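Local coordinates for protein salicylate carboxymethyltransferase (Clarkia breweri, PDB 1M6E) that transfers a methyl group from S-adenosyl-L-methionine to the carboxylate of the plant hormone salicylic acid, yielding the volatile ester methyl salicylate, at residues M247-N251 against L315-F320. Numbering follows the deposited sequence.
Sequences MDKFN and LLLDHF
Leu315 barely touches Asn251 where helix 303-320 runs past the loop between helices 227-238 and 260-268: its carbonyl O comes 4.4 Å from Asn251 OD1, while its side chain sits beside Trp151, a substrate-binding residue. Leu316 follows, its CD2 methyl 3.9 Å from Asn251 ND2, the side chains crossing at about a right angle. An apolar methyl can pack beside the amide here, and the same side chain also packs on Phe329 of helix 322-341.

His319 supplies the polar link. With CG anti to the backbone N (chi1 -171°), the imidazole reaches across to the loop, and NE2 donates to Met247 O at 3.0 Å with an N-H...O angle of 160°. The acceptor lies nearly in the ring plane, whereas the nitrogen stands well above the carbonyl plane; Phe250 N approaches the same oxygen from the opposite face, so one turn carbonyl serves both the loop and the helix. Imidazole suits this place because it combines a directional N-H in the ring plane with a flat pi face. Asn251 CB rests over that face in a CH-pi contact, 4.0 Å from the centroid, and Phe250 CB touches the edge at CE1.

Phe320 offers a flat ring that takes contacts round its rim, both oblique. Asn251 meets the CE1/CZ part, CB 3.6 Å from CZ, its amide plane turned 68° from the ring; its CB thus serves both rings. Met247 meets the CD2/CE2 part: its flexible thioether bends to follow the ring, putting CE 3.6 Å from Phe320 CD2 and the sulfur in a Met-aromatic contact.

Asp248, Phe250 and Asn251 are probable magnesium ligands by analogy with relatives. One hydrogen bond crosses, from His319 to Met247; CH-pi, Met-aromatic and van der Waals contacts do the rest, which would help shape this putative metal-binding loop.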
# COMPACT_ATOMS: atom_id res chain seq x y z
N MET A 247 -4.79 23.33 26.91
CA MET A 247 -4.85 22.31 25.86
C MET A 247 -5.75 22.73 24.72
O MET A 247 -5.28 22.78 23.59
CB MET A 247 -5.38 21.00 26.41
CG MET A 247 -4.42 20.26 27.28
SD MET A 247 -4.06 18.71 26.48
CE MET A 247 -5.44 17.66 27.05
N ASP A 248 -7.03 23.01 25.00
CA ASP A 248 -7.97 23.44 23.96
C ASP A 248 -7.40 24.65 23.27
O ASP A 248 -7.56 24.80 22.07
CB ASP A 248 -9.38 23.79 24.54
CG ASP A 248 -10.50 23.87 23.43
OD1 ASP A 248 -10.64 24.89 22.70
OD2 ASP A 248 -11.26 22.90 23.28
N LYS A 249 -6.72 25.53 23.99
CA LYS A 249 -6.16 26.69 23.32
C LYS A 249 -5.01 26.40 22.35
O LYS A 249 -4.37 27.31 21.82
CB LYS A 249 -5.82 27.79 24.34
CG LYS A 249 -7.08 28.62 24.72
CD LYS A 249 -7.06 29.23 26.13
CE LYS A 249 -8.46 29.71 26.53
NZ LYS A 249 -8.65 29.97 28.00
N PHE A 250 -4.78 25.12 22.08
CA PHE A 250 -3.76 24.71 21.11
C PHE A 250 -4.34 23.85 19.98
O PHE A 250 -3.75 23.79 18.90
CB PHE A 250 -2.60 23.97 21.81
CG PHE A 250 -1.64 24.89 22.52
CD1 PHE A 250 -0.90 24.44 23.62
CD2 PHE A 250 -1.49 26.21 22.11
CE1 PHE A 250 -0.02 25.30 24.31
CE2 PHE A 250 -0.61 27.09 22.79
CZ PHE A 250 0.12 26.63 23.89
N ASN A 251 -5.49 23.19 20.19
CA ASN A 251 -6.08 22.40 19.12
C ASN A 251 -6.62 23.35 18.03
O ASN A 251 -7.16 24.40 18.35
CB ASN A 251 -7.25 21.53 19.64
CG ASN A 251 -7.74 20.50 18.57
OD1 ASN A 251 -6.95 19.72 18.05
ND2 ASN A 251 -9.02 20.52 18.25
N LEU A 315 -7.34 13.38 15.07
CA LEU A 315 -6.77 14.69 15.36
C LEU A 315 -6.96 14.97 16.84
O LEU A 315 -6.06 15.48 17.52
CB LEU A 315 -7.49 15.78 14.56
CG LEU A 315 -7.33 15.73 13.05
CD1 LEU A 315 -8.34 16.64 12.42
CD2 LEU A 315 -5.91 16.16 12.68
N LEU A 316 -8.14 14.65 17.34
CA LEU A 316 -8.48 14.85 18.74
C LEU A 316 -7.75 13.89 19.66
O LEU A 316 -7.02 14.31 20.56
CB LEU A 316 -9.96 14.65 18.96
CG LEU A 316 -10.85 15.66 18.28
CD1 LEU A 316 -12.28 15.13 18.37
CD2 LEU A 316 -10.69 17.02 18.95
N LEU A 317 -7.99 12.60 19.45
CA LEU A 317 -7.37 11.54 20.23
C LEU A 317 -5.88 11.80 20.38
O LEU A 317 -5.27 11.45 21.38
CB LEU A 317 -7.60 10.18 19.55
CG LEU A 317 -6.83 9.01 20.16
CD1 LEU A 317 -7.26 8.88 21.57
CD2 LEU A 317 -7.07 7.72 19.42
N ASP A 318 -5.29 12.42 19.37
CA ASP A 318 -3.87 12.71 19.44
C ASP A 318 -3.57 14.02 20.14
O ASP A 318 -2.45 14.25 20.54
CB ASP A 318 -3.26 12.73 18.03
CG ASP A 318 -1.75 12.97 18.04
OD1 ASP A 318 -1.31 14.13 17.85
OD2 ASP A 318 -0.99 11.97 18.25
N HIS A 319 -4.56 14.90 20.30
CA HIS A 319 -4.28 16.16 20.97
C HIS A 319 -4.84 16.18 22.37
O HIS A 319 -4.44 17.04 23.14
CB HIS A 319 -4.84 17.35 20.21
CG HIS A 319 -4.40 18.68 20.75
ND1 HIS A 319 -3.26 19.32 20.31
CD2 HIS A 319 -4.95 19.48 21.68
CE1 HIS A 319 -3.12 20.46 20.96
NE2 HIS A 319 -4.14 20.59 21.80
N PHE A 320 -5.77 15.26 22.69
CA PHE A 320 -6.39 15.19 24.04
C PHE A 320 -6.42 13.79 24.69
O PHE A 320 -6.73 13.68 25.88
CB PHE A 320 -7.84 15.71 24.03
CG PHE A 320 -7.98 17.13 23.55
CD1 PHE A 320 -8.33 17.39 22.22
CD2 PHE A 320 -7.77 18.20 24.41
CE1 PHE A 320 -8.48 18.69 21.76
CE2 PHE A 320 -7.92 19.52 23.97
CZ PHE A 320 -8.27 19.76 22.63